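Local coordinates for protein epoxide hydrolase (Aspergillus niger, PDB 3G02) that probably catalyses the hydrolysis of epoxides, an activity selected here for enantioselectivity by directed evolution of an alpha/beta-hydrolase-fold enzyme, at residues N83-F88 and L131-Y136; L141-V146 and D388-V393; V173-M178 and S185-Q190; S71-R76 and T294-V299; Y126-L131 and E384-L389. The protein carries 9 engineered substitutions. All coordinates share one frame; numbering follows the deposited sequence. Where two conformers were deposited one is given.

Overall arrangement
Interactions 1, 2, 3 and 5 belong to the alpha/beta-hydrolase core; interaction 4, a loop and helix start on helix 292-304, lies about 32 Å from interaction 3 between centres. Interaction 1 ties the approach to edge strand 87-92 to helix 126-135; interaction 5, sharing Leu-131 and about 11 Å away between centres, packs that helix on helix 382-396. Interaction 2, about 9 Å from interaction 5 between centres, sets the C-terminal helix on strand 143-148. Along the chain 1 closes before 2 and 3 open, interaction 3 (helix 167-180, strand 187-191) falls between the segments of 2, and 4 crosses 2 and 5. Helix 382-396 thus brings the chain's end onto the central sheet and helix 126-135.

Interaction 1: N83-F88 and L131-Y136; sequences NSFPQF and LFREEY
Arg-133 turns its CG anti to its backbone N (chi1 -173°) and then bends once, at chi3, while Phe-85 holds CG beside its own N; together these torsions lay the guanidinium on the phenyl ring of Phe-85. The result is a cation-pi stack between helix 126-135 of the alpha/beta-hydrolase fold and the loop that leads into strand 87-92, the edge strand of the central sheet. The two planes are only 6° apart, and Arg-133 CZ sits 3.7 Å from the centroid of the Phe-85 ring, well over the face. Arginine suits this place because its flat, delocalised cation can stack by its face and still donate hydrogen bonds from its edge. Phenylalanine supplies an apolar face of matching breadth, and its ring is further packed by Tyr-126 and Leu-129 of the same helix as Arg-133. At the guanidinium edge the acceptor is a backbone carbonyl, that of Ser-84, so the bond depends on the course of the loop. The Ser-84 hydroxyl has its own partner in Arg-81 O. Arg-133 NH2 gives Ser-84 O a weak bond of 3.3 Å and is also engaged weakly by Gln-130 OE1. The stronger bond comes from Arg-133 NH1, short at 2.6 Å from Ser-84 O. It is nearly straight (171°), with Ser-84 O almost in the guanidinium plane.

Interaction 2: L141-V146 and D388-V393; sequences LPFHLV and DLTAFV
This is a buried helix-on-sheet contact of the alpha/beta-hydrolase fold, in which the first residue of strand 143-148, Phe-143, presses its ring against the C-terminal helix 382-396. The ring projects from the strand toward the helix and meets two residues less than one turn apart, Thr-390 and Val-393. Val-393 approaches from the opposite direction: its CG1 lies 3.6 Å from Phe-143 CE1, at a slant to the ring, and its CB is 4.1 Å from Phe-143 CZ. With CG1 anti to the backbone N (chi1 178°), the valine brings one methyl branch to this side of the ring. Thr-390 crosses the phenylalanine at about a right angle. Its OG1 stands near the ring plane, 3.7 Å from Phe-143 CE2, while CG2 is 4.0 Å from Phe-143 CZ. Threonine fits here because its methyl can join the apolar packing while its hydroxyl is bonded within its own helix, to Lys-386 O. On the strand side, Pro-142 CG lies 3.9 Å above the ring plane, over the centre of one face, and so backs the aromatic group from within its own segment. Phe-143 also rests on Val-110 and Ile-112 of strand 110-115, which Val-393 touches too; Thr-390 packs on Phe-132 of helix 126-135, and Val-393 reaches Ile-188 of strand 187-191.

Interaction 3: V173-M178 and S185-Q190; sequences VVDQLM and SGYIIQ
Tyr-187 reaches from strand 187-191 to helix 167-180, successive elements of the alpha/beta-hydrolase core; the strand leads to the predicted nucleophile, Asp-193. Tyr-187 CB meets the methyl of Met-178, with Met-178 CE 3.7 Å away. Placing CG between the backbone N and carbonyl carbon (chi1 59°) sends the ring to the helix, where Met-178 CB, 3.6 Å from Tyr-187 CD2, lies over one face, toward the rim, in a CH-pi contact. The methionine chain bends at chi2 and chi3, holding Met-178 SD above the Tyr-187 ring at 5.3 Å from its centroid, a distant Met-aromatic contact. Farther out, Tyr-187 CE2 passes 3.5 Å from Asp-175 OD1. At the tip Tyr-187 OH donates a 2.7 Å hydrogen bond to Asp-175 OD1, entering by the anti lone pair. Tyrosine thus combines an apolar face with a polar tip suited to a buried carboxylate; together with the Lys-179 salt bridge to OD2, its phenol probably helps stabilise the negative charge of Asp-175.

Interaction 4: S71-R76 and T294-V299; sequences SEFDWR and TILEMV
Apolar loop-on-helix packing dominates here: Phe-73, in the epoxide hydrolase N-terminal region on the link between helices 59-71 and 75-82, lies against helix 292-304. Its CG swings to the side away from the backbone N (chi1 -176°), directing the ring to the helix surface, where Phe-73 CD1 is 3.8 Å from Leu-296 CB, met obliquely. The two side chains slide past each other in opposite directions, and both also pack on Trp-69. An aromatic ring suits this place because it can cover helix backbone as well as side chain; Phe-73 CE1 reaches Glu-297 N at 3.8 Å. The aliphatic part of Glu-297 joins in, with CG in the plane of the Phe-73 ring at its edge. Among polar interactions, the capping bond is local to segment 71-76: Asp-74 is the N-cap of helix 75-82, its OD1 accepting from Arg-76 N at 3.1 Å. Glu-297 OE1 has a long, weak ion pair with Arg-81, and Trp-75 NE1 bonds to Glu-79. The indole edge of Trp-75 faces the helix, with Trp-75 CZ3 4.0 Å from Glu-297 O.

Interaction 5: Y126-L131 and E384-L389; sequences YPILQL and ELKTDL
Leu-385 and Lys-386 carry the second segment's side of a helix-helix packing in the alpha/beta-hydrolase core, where helices 126-135 and 382-396 cross at -63° with their local axes 10.1 Å apart. Leu-385 comes first. Its CD2 is 3.9 Å from Ile-128 CD1, and its CB lies 4.0 Å from the same methyl, the two side chains crossing at about a right angle. Branched aliphatic residues suit this buried position because their methyls pack together; Leu-385 also touches Gln-190 of strand 187-191. Lys-386 follows, and Ile-128 CD1 approaches its backbone, 4.1 Å from Lys-386 N. The extended lysine chain carries CD and CE to Leu-131, which they cross at a slant; chi4 (-66°) then turns NZ, which forms a salt bridge with Glu-135, one turn farther along the same helix as Leu-131. A long side chain with an apolar stem and a charged end answers both needs, and Phe-132 adds a cation-pi contact to it. The closest approach between the segments belongs to that stem: Lys-386 CD stands 3.6 Å from Leu-131 CB and 3.9 Å from Leu-131 CD1.

Interaction 1: N83-F88 and L131-Y136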
# COMPACT_ATOMS: atom_id res chain seq x y z
N ASN A 83 18.85 26.03 6.41
CA ASN A 83 19.70 27.05 5.83
C ASN A 83 20.95 27.39 6.66
O ASN A 83 21.74 28.25 6.26
CB ASN A 83 18.87 28.31 5.55
CG ASN A 83 17.86 28.10 4.44
OD1 ASN A 83 18.08 27.32 3.52
ND2 ASN A 83 16.73 28.81 4.53
N SER A 84 21.12 26.69 7.78
CA SER A 84 22.29 26.89 8.64
C SER A 84 23.56 26.22 8.12
O SER A 84 24.65 26.50 8.61
CB SER A 84 21.99 26.43 10.08
OG SER A 84 21.85 25.02 10.17
N PHE A 85 23.42 25.33 7.14
CA PHE A 85 24.55 24.66 6.51
C PHE A 85 24.64 25.05 5.04
O PHE A 85 23.63 25.41 4.44
CB PHE A 85 24.42 23.13 6.64
CG PHE A 85 24.70 22.62 8.03
CD1 PHE A 85 25.98 22.25 8.40
CD2 PHE A 85 23.67 22.52 8.96
CE1 PHE A 85 26.23 21.78 9.69
CE2 PHE A 85 23.91 22.05 10.25
CZ PHE A 85 25.20 21.68 10.61
N PRO A 86 25.85 24.99 4.45
CA PRO A 86 25.98 25.28 3.02
C PRO A 86 25.13 24.32 2.19
O PRO A 86 25.21 23.11 2.38
CB PRO A 86 27.47 25.06 2.74
CG PRO A 86 28.13 25.26 4.07
CD PRO A 86 27.17 24.68 5.06
N GLN A 87 24.32 24.89 1.30
CA GLN A 87 23.56 24.11 0.31
C GLN A 87 23.80 24.69 -1.07
O GLN A 87 23.99 25.90 -1.22
CB GLN A 87 22.06 24.16 0.58
CG GLN A 87 21.60 23.63 1.92
CD GLN A 87 20.12 23.86 2.10
OE1 GLN A 87 19.30 23.04 1.69
NE2 GLN A 87 19.76 24.99 2.69
N PHE A 88 23.76 23.82 -2.07
CA PHE A 88 23.96 24.21 -3.46
C PHE A 88 23.07 23.39 -4.38
O PHE A 88 22.53 22.36 -3.97
CB PHE A 88 25.42 24.00 -3.88
CG PHE A 88 26.42 24.63 -2.95
CD1 PHE A 88 26.90 23.93 -1.85
CD2 PHE A 88 26.89 25.92 -3.18
CE1 PHE A 88 27.83 24.50 -0.98
CE2 PHE A 88 27.82 26.50 -2.33
CZ PHE A 88 28.29 25.80 -1.23
N LEU A 131 28.10 17.95 14.27
CA LEU A 131 29.21 17.43 15.06
C LEU A 131 30.55 17.79 14.42
O LEU A 131 31.46 18.26 15.10
CB LEU A 131 29.09 15.92 15.25
CG LEU A 131 27.93 15.41 16.11
CD1 LEU A 131 27.79 13.91 15.94
CD2 LEU A 131 28.11 15.77 17.58
N PHE A 132 30.65 17.61 13.10
CA PHE A 132 31.87 17.97 12.39
C PHE A 132 32.20 19.46 12.48
O PHE A 132 33.35 19.83 12.73
CB PHE A 132 31.81 17.53 10.92
CG PHE A 132 32.25 16.11 10.70
CD1 PHE A 132 33.60 15.77 10.77
CD2 PHE A 132 31.33 15.11 10.42
CE1 PHE A 132 34.03 14.46 10.56
CE2 PHE A 132 31.74 13.80 10.21
CZ PHE A 132 33.09 13.47 10.28
N ARG A 133 31.19 20.31 12.28
CA ARG A 133 31.38 21.76 12.33
C ARG A 133 31.77 22.25 13.74
O ARG A 133 32.49 23.24 13.88
CB ARG A 133 30.13 22.50 11.85
CG ARG A 133 30.30 24.00 11.70
CD ARG A 133 29.25 24.60 10.80
NE ARG A 133 27.91 24.56 11.39
CZ ARG A 133 26.82 25.02 10.78
NH1 ARG A 133 26.91 25.55 9.56
NH2 ARG A 133 25.64 24.95 11.39
N GLU A 134 31.28 21.55 14.76
CA GLU A 134 31.60 21.86 16.15
C GLU A 134 33.04 21.49 16.51
O GLU A 134 33.63 22.08 17.41
CB GLU A 134 30.64 21.14 17.10
CG GLU A 134 29.27 21.77 17.17
CD GLU A 134 28.25 20.91 17.90
OE1 GLU A 134 28.48 19.69 18.07
OE2 GLU A 134 27.21 21.46 18.30
N GLU A 135 33.59 20.52 15.78
CA GLU A 135 34.83 19.85 16.16
C GLU A 135 36.02 20.21 15.27
O GLU A 135 37.15 19.82 15.56
CB GLU A 135 34.62 18.34 16.15
CG GLU A 135 33.71 17.86 17.26
CD GLU A 135 33.19 16.45 17.04
OE1 GLU A 135 33.85 15.66 16.33
OE2 GLU A 135 32.11 16.13 17.59
N TYR A 136 35.75 20.96 14.20
CA TYR A 136 36.76 21.36 13.24
C TYR A 136 36.48 22.75 12.70
O TYR A 136 35.35 23.24 12.78
CB TYR A 136 36.79 20.37 12.06
CG TYR A 136 37.24 18.97 12.40
CD1 TYR A 136 38.60 18.67 12.52
CD2 TYR A 136 36.32 17.94 12.59
CE1 TYR A 136 39.02 17.39 12.83
CE2 TYR A 136 36.74 16.65 12.90
CZ TYR A 136 38.09 16.38 13.01
OH TYR A 136 38.52 15.12 13.32

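Interaction 2: L141-V146 and D388-V393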
# COMPACT_ATOMS: atom_id res chain seq x y z
N LEU A 141 39.28 20.54 9.13
CA LEU A 141 38.37 19.48 8.72
C LEU A 141 39.09 18.47 7.82
O LEU A 141 39.61 18.84 6.77
CB LEU A 141 37.15 20.07 8.00
CG LEU A 141 35.93 19.18 7.74
CD1 LEU A 141 35.22 18.78 9.03
CD2 LEU A 141 34.96 19.91 6.81
N PRO A 142 39.14 17.19 8.25
CA PRO A 142 39.88 16.17 7.51
C PRO A 142 39.17 15.63 6.27
O PRO A 142 39.79 14.97 5.44
CB PRO A 142 40.07 15.06 8.54
CG PRO A 142 38.89 15.17 9.43
CD PRO A 142 38.51 16.63 9.46
N PHE A 143 37.86 15.88 6.18
CA PHE A 143 37.06 15.34 5.08
C PHE A 143 36.30 16.44 4.36
O PHE A 143 36.05 17.51 4.93
CB PHE A 143 36.02 14.33 5.61
CG PHE A 143 36.56 13.32 6.58
CD1 PHE A 143 37.76 12.65 6.34
CD2 PHE A 143 35.84 13.00 7.73
CE1 PHE A 143 38.24 11.70 7.24
CE2 PHE A 143 36.31 12.05 8.63
CZ PHE A 143 37.52 11.39 8.38
N HIS A 144 35.95 16.18 3.11
CA HIS A 144 34.88 16.92 2.45
C HIS A 144 33.63 16.08 2.67
O HIS A 144 33.65 14.88 2.40
CB HIS A 144 35.13 17.07 0.95
CG HIS A 144 36.30 17.94 0.61
ND1 HIS A 144 36.35 19.28 0.90
CD2 HIS A 144 37.46 17.65 -0.02
CE1 HIS A 144 37.49 19.78 0.47
NE2 HIS A 144 38.18 18.81 -0.10
N LEU A 145 32.57 16.70 3.17
CA LEU A 145 31.33 15.97 3.44
C LEU A 145 30.23 16.49 2.53
O LEU A 145 29.74 17.60 2.70
CB LEU A 145 30.94 16.09 4.92
CG LEU A 145 32.01 15.56 5.88
CD1 LEU A 145 31.89 16.24 7.23
CD2 LEU A 145 31.95 14.04 6.00
N VAL A 146 29.87 15.66 1.54
CA VAL A 146 28.85 16.00 0.56
C VAL A 146 27.61 15.15 0.81
O VAL A 146 27.71 13.92 0.88
CB VAL A 146 29.36 15.76 -0.89
CG1 VAL A 146 28.31 16.19 -1.92
CG2 VAL A 146 30.68 16.50 -1.13
N ASP A 388 32.30 5.73 13.59
CA ASP A 388 32.58 4.58 12.73
C ASP A 388 33.11 5.00 11.37
O ASP A 388 34.11 4.45 10.90
CB ASP A 388 31.32 3.72 12.53
CG ASP A 388 30.93 2.95 13.77
OD1 ASP A 388 31.59 3.10 14.83
OD2 ASP A 388 29.94 2.20 13.69
N LEU A 389 32.46 5.98 10.75
CA LEU A 389 32.89 6.47 9.44
C LEU A 389 34.31 7.00 9.50
O LEU A 389 35.14 6.67 8.65
CB LEU A 389 31.94 7.55 8.89
CG LEU A 389 32.34 8.22 7.57
CD1 LEU A 389 32.39 7.21 6.41
CD2 LEU A 389 31.42 9.38 7.24
N THR A 390 34.59 7.83 10.51
CA THR A 390 35.92 8.42 10.70
C THR A 390 36.98 7.33 10.86
O THR A 390 38.02 7.38 10.21
CB THR A 390 35.94 9.36 11.91
OG1 THR A 390 34.99 10.41 11.71
CG2 THR A 390 37.32 9.98 12.08
N ALA A 391 36.70 6.34 11.71
CA ALA A 391 37.61 5.21 11.91
C ALA A 391 37.84 4.42 10.62
O ALA A 391 38.96 4.00 10.33
CB ALA A 391 37.10 4.30 13.02
N PHE A 392 36.77 4.24 9.84
CA PHE A 392 36.85 3.52 8.57
C PHE A 392 37.76 4.24 7.58
O PHE A 392 38.62 3.60 6.96
CB PHE A 392 35.44 3.32 7.99
CG PHE A 392 35.43 2.71 6.61
CD1 PHE A 392 35.74 1.36 6.43
CD2 PHE A 392 35.10 3.48 5.50
CE1 PHE A 392 35.72 0.80 5.15
CE2 PHE A 392 35.09 2.92 4.22
CZ PHE A 392 35.40 1.58 4.05
N VAL A 393 37.58 5.55 7.44
CA VAL A 393 38.39 6.36 6.53
C VAL A 393 39.86 6.32 6.95
O VAL A 393 40.75 6.12 6.11
CB VAL A 393 37.89 7.82 6.44
CG1 VAL A 393 38.79 8.64 5.52
CG2 VAL A 393 36.45 7.88 5.95

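Interaction 3: V173-M178 and S185-Q190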
# COMPACT_ATOMS: atom_id res chain seq x y z
N VAL A 173 24.62 9.61 -11.38
CA VAL A 173 24.43 10.99 -10.94
C VAL A 173 25.32 11.35 -9.75
O VAL A 173 25.94 12.42 -9.73
CB VAL A 173 22.93 11.29 -10.62
CG1 VAL A 173 22.78 12.64 -9.92
CG2 VAL A 173 22.10 11.25 -11.90
N VAL A 174 25.39 10.47 -8.75
CA VAL A 174 26.23 10.71 -7.57
C VAL A 174 27.71 10.78 -7.97
O VAL A 174 28.42 11.70 -7.55
CB VAL A 174 26.00 9.64 -6.47
CG1 VAL A 174 26.99 9.81 -5.32
CG2 VAL A 174 24.57 9.73 -5.94
N ASP A 175 28.15 9.84 -8.79
CA ASP A 175 29.53 9.82 -9.28
C ASP A 175 29.86 11.10 -10.04
O ASP A 175 30.93 11.69 -9.85
CB ASP A 175 29.78 8.59 -10.15
CG ASP A 175 31.17 8.59 -10.78
OD1 ASP A 175 32.16 8.32 -10.07
OD2 ASP A 175 31.25 8.83 -12.00
N GLN A 176 28.94 11.54 -10.90
CA GLN A 176 29.14 12.78 -11.66
C GLN A 176 29.23 14.00 -10.75
O GLN A 176 30.05 14.89 -10.97
CB GLN A 176 28.03 12.97 -12.71
CG GLN A 176 28.34 14.04 -13.75
CD GLN A 176 29.67 13.82 -14.46
OE1 GLN A 176 29.91 12.76 -15.05
NE2 GLN A 176 30.55 14.82 -14.40
N LEU A 177 28.39 14.04 -9.71
CA LEU A 177 28.44 15.12 -8.74
C LEU A 177 29.81 15.20 -8.09
O LEU A 177 30.39 16.28 -8.01
CB LEU A 177 27.35 14.94 -7.68
CG LEU A 177 27.38 15.91 -6.49
CD1 LEU A 177 27.13 17.35 -6.92
CD2 LEU A 177 26.37 15.48 -5.43
N MET A 178 30.31 14.06 -7.63
CA MET A 178 31.62 14.01 -6.96
C MET A 178 32.74 14.43 -7.91
O MET A 178 33.66 15.15 -7.51
CB MET A 178 31.87 12.63 -6.35
CG MET A 178 30.92 12.28 -5.20
SD MET A 178 30.93 13.50 -3.87
CE MET A 178 32.24 12.87 -2.83
N SER A 185 39.74 11.94 -8.68
CA SER A 185 40.89 11.16 -8.21
C SER A 185 40.53 10.17 -7.10
O SER A 185 41.32 9.27 -6.80
CB SER A 185 42.01 12.08 -7.75
OG SER A 185 41.61 12.89 -6.66
N GLY A 186 39.36 10.33 -6.49
CA GLY A 186 38.90 9.38 -5.49
C GLY A 186 37.96 9.95 -4.46
O GLY A 186 38.14 11.07 -3.99
N TYR A 187 36.95 9.16 -4.11
CA TYR A 187 36.04 9.51 -3.02
C TYR A 187 35.55 8.25 -2.32
O TYR A 187 35.68 7.14 -2.84
CB TYR A 187 34.85 10.34 -3.53
CG TYR A 187 34.00 9.66 -4.58
CD1 TYR A 187 33.00 8.76 -4.23
CD2 TYR A 187 34.20 9.92 -5.93
CE1 TYR A 187 32.22 8.13 -5.19
CE2 TYR A 187 33.42 9.31 -6.91
CZ TYR A 187 32.44 8.41 -6.53
OH TYR A 187 31.67 7.80 -7.49
N ILE A 188 34.99 8.44 -1.12
CA ILE A 188 34.40 7.36 -0.34
C ILE A 188 32.89 7.59 -0.27
O ILE A 188 32.43 8.73 -0.26
CB ILE A 188 35.01 7.29 1.08
CG1 ILE A 188 36.51 6.96 0.99
CG2 ILE A 188 34.29 6.26 1.95
CD1 ILE A 188 37.24 7.04 2.31
N ILE A 189 32.14 6.49 -0.25
CA ILE A 189 30.69 6.54 -0.07
C ILE A 189 30.29 5.98 1.29
O ILE A 189 30.76 4.92 1.69
CB ILE A 189 29.95 5.74 -1.18
CG1 ILE A 189 30.18 6.37 -2.56
CG2 ILE A 189 28.44 5.62 -0.88
CD1 ILE A 189 29.67 7.81 -2.69
N GLN A 190 29.44 6.72 1.99
CA GLN A 190 28.74 6.22 3.17
C GLN A 190 27.28 6.12 2.74
O GLN A 190 26.74 7.06 2.16
CB GLN A 190 28.87 7.20 4.34
CG GLN A 190 28.68 6.58 5.73
CD GLN A 190 27.27 6.09 5.98
OE1 GLN A 190 27.05 4.92 6.31
NE2 GLN A 190 26.30 6.98 5.82

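Interaction 4: S71-R76 and T294-V299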
# COMPACT_ATOMS: atom_id res chain seq x y z
N SER A 71 -1.82 23.51 15.19
CA SER A 71 -1.78 24.49 16.29
C SER A 71 -0.40 24.74 16.91
O SER A 71 -0.21 25.74 17.61
CB SER A 71 -2.77 24.07 17.38
OG SER A 71 -4.08 23.96 16.88
N GLU A 72 0.55 23.85 16.65
CA GLU A 72 1.90 23.97 17.22
C GLU A 72 3.02 24.12 16.19
O GLU A 72 3.97 24.87 16.41
CB GLU A 72 2.19 22.80 18.17
CG GLU A 72 1.32 22.77 19.43
CD GLU A 72 1.48 21.51 20.27
OE1 GLU A 72 0.59 21.25 21.10
OE2 GLU A 72 2.49 20.79 20.11
N PHE A 73 2.90 23.43 15.06
CA PHE A 73 3.99 23.35 14.09
C PHE A 73 4.28 24.67 13.36
O PHE A 73 3.37 25.33 12.87
CB PHE A 73 3.73 22.24 13.07
CG PHE A 73 4.85 22.04 12.09
CD1 PHE A 73 6.02 21.39 12.47
CD2 PHE A 73 4.75 22.51 10.79
CE1 PHE A 73 7.07 21.21 11.57
CE2 PHE A 73 5.79 22.34 9.88
CZ PHE A 73 6.95 21.68 10.27
N ASP A 74 5.56 25.02 13.30
CA ASP A 74 6.01 26.18 12.54
C ASP A 74 7.18 25.75 11.64
O ASP A 74 8.22 25.31 12.11
CB ASP A 74 6.42 27.32 13.48
CG ASP A 74 6.78 28.61 12.74
OD1 ASP A 74 6.65 28.70 11.49
OD2 ASP A 74 7.20 29.57 13.43
N TRP A 75 6.97 25.89 10.33
CA TRP A 75 7.98 25.54 9.34
C TRP A 75 9.25 26.40 9.43
O TRP A 75 10.35 25.91 9.20
CB TRP A 75 7.38 25.65 7.94
CG TRP A 75 8.37 25.45 6.83
CD1 TRP A 75 8.95 26.42 6.07
CD2 TRP A 75 8.91 24.20 6.38
NE1 TRP A 75 9.81 25.86 5.17
CE2 TRP A 75 9.81 24.50 5.33
CE3 TRP A 75 8.72 22.86 6.76
CZ2 TRP A 75 10.52 23.50 4.65
CZ3 TRP A 75 9.43 21.87 6.08
CH2 TRP A 75 10.32 22.20 5.04
N ARG A 76 9.08 27.68 9.77
CA ARG A 76 10.19 28.65 9.67
C ARG A 76 11.46 28.33 10.48
O ARG A 76 12.56 28.43 9.94
CB ARG A 76 9.71 30.09 9.91
CG ARG A 76 8.71 30.61 8.89
CD ARG A 76 9.30 30.69 7.48
NE ARG A 76 8.31 31.18 6.53
CZ ARG A 76 8.28 30.88 5.23
NH1 ARG A 76 9.18 30.05 4.71
NH2 ARG A 76 7.33 31.38 4.45
N THR A 294 10.03 16.23 14.91
CA THR A 294 10.90 15.69 13.86
C THR A 294 10.07 15.04 12.75
O THR A 294 10.32 15.27 11.57
CB THR A 294 11.92 14.70 14.44
OG1 THR A 294 12.72 15.37 15.42
CG2 THR A 294 12.83 14.13 13.34
N ILE A 295 9.08 14.24 13.14
CA ILE A 295 8.20 13.60 12.16
C ILE A 295 7.45 14.63 11.32
O ILE A 295 7.39 14.52 10.10
CB ILE A 295 7.24 12.57 12.82
CG1 ILE A 295 8.05 11.47 13.52
CG2 ILE A 295 6.28 11.98 11.78
CD1 ILE A 295 7.22 10.38 14.19
N LEU A 296 6.90 15.66 11.98
CA LEU A 296 6.20 16.72 11.25
C LEU A 296 7.13 17.49 10.30
O LEU A 296 6.72 17.83 9.19
CB LEU A 296 5.48 17.68 12.20
CG LEU A 296 4.29 17.09 12.97
CD1 LEU A 296 3.67 18.14 13.88
CD2 LEU A 296 3.23 16.52 12.03
N GLU A 297 8.37 17.73 10.72
CA GLU A 297 9.36 18.37 9.87
C GLU A 297 9.64 17.55 8.60
O GLU A 297 9.61 18.08 7.49
CB GLU A 297 10.68 18.58 10.63
CG GLU A 297 10.64 19.70 11.66
CD GLU A 297 11.87 19.75 12.55
OE1 GLU A 297 12.73 18.84 12.48
OE2 GLU A 297 11.99 20.71 13.33
N MET A 298 9.90 16.26 8.78
CA MET A 298 10.25 15.39 7.66
C MET A 298 9.09 15.21 6.69
O MET A 298 9.28 15.24 5.47
CB MET A 298 10.73 14.02 8.14
CG MET A 298 11.98 14.05 9.02
SD MET A 298 13.34 15.05 8.36
CE MET A 298 14.72 14.38 9.30
N VAL A 299 7.90 15.03 7.23
CA VAL A 299 6.70 14.87 6.40
C VAL A 299 6.37 16.18 5.66
O VAL A 299 6.05 16.15 4.47
CB VAL A 299 5.50 14.34 7.22
CG1 VAL A 299 4.22 14.36 6.40
CG2 VAL A 299 5.78 12.91 7.70

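Interaction 5: Y126-L131 and E384-L389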
# COMPACT_ATOMS: atom_id res chain seq x y z
N TYR A 126 22.23 16.07 9.00
CA TYR A 126 22.50 17.34 9.67
C TYR A 126 23.11 17.18 11.08
O TYR A 126 24.07 17.88 11.39
CB TYR A 126 21.27 18.26 9.67
CG TYR A 126 21.23 19.21 8.49
CD1 TYR A 126 21.64 18.80 7.21
CD2 TYR A 126 20.76 20.52 8.64
CE1 TYR A 126 21.60 19.67 6.13
CE2 TYR A 126 20.71 21.39 7.55
CZ TYR A 126 21.14 20.96 6.31
OH TYR A 126 21.09 21.83 5.24
N PRO A 127 22.56 16.28 11.93
CA PRO A 127 23.25 16.06 13.20
C PRO A 127 24.73 15.71 13.07
O PRO A 127 25.55 16.23 13.83
CB PRO A 127 22.45 14.90 13.82
CG PRO A 127 21.07 15.13 13.30
CD PRO A 127 21.31 15.50 11.86
N ILE A 128 25.08 14.87 12.09
CA ILE A 128 26.49 14.53 11.84
C ILE A 128 27.29 15.73 11.33
O ILE A 128 28.41 15.98 11.78
CB ILE A 128 26.63 13.29 10.92
CG1 ILE A 128 26.26 12.03 11.71
CG2 ILE A 128 28.05 13.19 10.33
CD1 ILE A 128 26.21 10.75 10.89
N LEU A 129 26.73 16.48 10.39
CA LEU A 129 27.38 17.71 9.91
C LEU A 129 27.64 18.68 11.06
O LEU A 129 28.71 19.30 11.12
CB LEU A 129 26.56 18.38 8.80
CG LEU A 129 26.39 17.62 7.48
CD1 LEU A 129 25.67 18.50 6.48
CD2 LEU A 129 27.73 17.14 6.93
N GLN A 130 26.68 18.80 11.97
CA GLN A 130 26.82 19.68 13.13
C GLN A 130 27.99 19.26 14.02
O GLN A 130 28.78 20.10 14.44
CB GLN A 130 25.52 19.73 13.94
CG GLN A 130 25.57 20.66 15.17
CD GLN A 130 25.78 22.13 14.81
OE1 GLN A 130 25.32 22.60 13.77
NE2 GLN A 130 26.45 22.86 15.69
N LEU A 131 28.10 17.95 14.27
CA LEU A 131 29.21 17.43 15.06
C LEU A 131 30.55 17.79 14.42
O LEU A 131 31.46 18.26 15.10
CB LEU A 131 29.09 15.92 15.25
CG LEU A 131 27.93 15.41 16.11
CD1 LEU A 131 27.79 13.91 15.94
CD2 LEU A 131 28.11 15.77 17.58
N GLU A 384 27.77 7.73 16.97
CA GLU A 384 28.26 6.39 16.67
C GLU A 384 28.57 6.23 15.18
O GLU A 384 29.62 5.72 14.81
CB GLU A 384 27.24 5.33 17.12
CG GLU A 384 27.19 5.11 18.63
CD GLU A 384 26.39 6.17 19.39
OE1 GLU A 384 25.69 7.00 18.76
OE2 GLU A 384 26.47 6.16 20.63
N LEU A 385 27.65 6.68 14.33
CA LEU A 385 27.85 6.56 12.89
C LEU A 385 29.03 7.41 12.42
O LEU A 385 29.86 6.95 11.63
CB LEU A 385 26.57 6.91 12.12
CG LEU A 385 26.58 6.57 10.62
CD1 LEU A 385 26.78 5.07 10.37
CD2 LEU A 385 25.31 7.07 9.93
N LYS A 386 29.11 8.64 12.92
CA LYS A 386 30.24 9.53 12.63
C LYS A 386 31.57 8.92 13.06
O LYS A 386 32.54 8.94 12.30
CB LYS A 386 30.05 10.89 13.32
CG LYS A 386 31.25 11.82 13.20
CD LYS A 386 30.93 13.19 13.75
CE LYS A 386 32.20 13.99 13.98
NZ LYS A 386 33.02 13.40 15.07
N THR A 387 31.61 8.38 14.27
CA THR A 387 32.83 7.77 14.81
C THR A 387 33.26 6.57 13.97
O THR A 387 34.45 6.42 13.66
CB THR A 387 32.64 7.39 16.29
OG1 THR A 387 32.47 8.58 17.06
CG2 THR A 387 33.85 6.62 16.83
N ASP A 388 32.30 5.73 13.59
CA ASP A 388 32.58 4.58 12.73
C ASP A 388 33.11 5.00 11.37
O ASP A 388 34.11 4.45 10.90
CB ASP A 388 31.32 3.72 12.53
CG ASP A 388 30.93 2.95 13.77
OD1 ASP A 388 31.59 3.10 14.83
OD2 ASP A 388 29.94 2.20 13.69
N LEU A 389 32.46 5.98 10.75
CA LEU A 389 32.89 6.47 9.44
C LEU A 389 34.31 7.00 9.50
O LEU A 389 35.14 6.67 8.65
CB LEU A 389 31.94 7.55 8.89
CG LEU A 389 32.34 8.22 7.57
CD1 LEU A 389 32.39 7.21 6.41
CD2 LEU A 389 31.42 9.38 7.24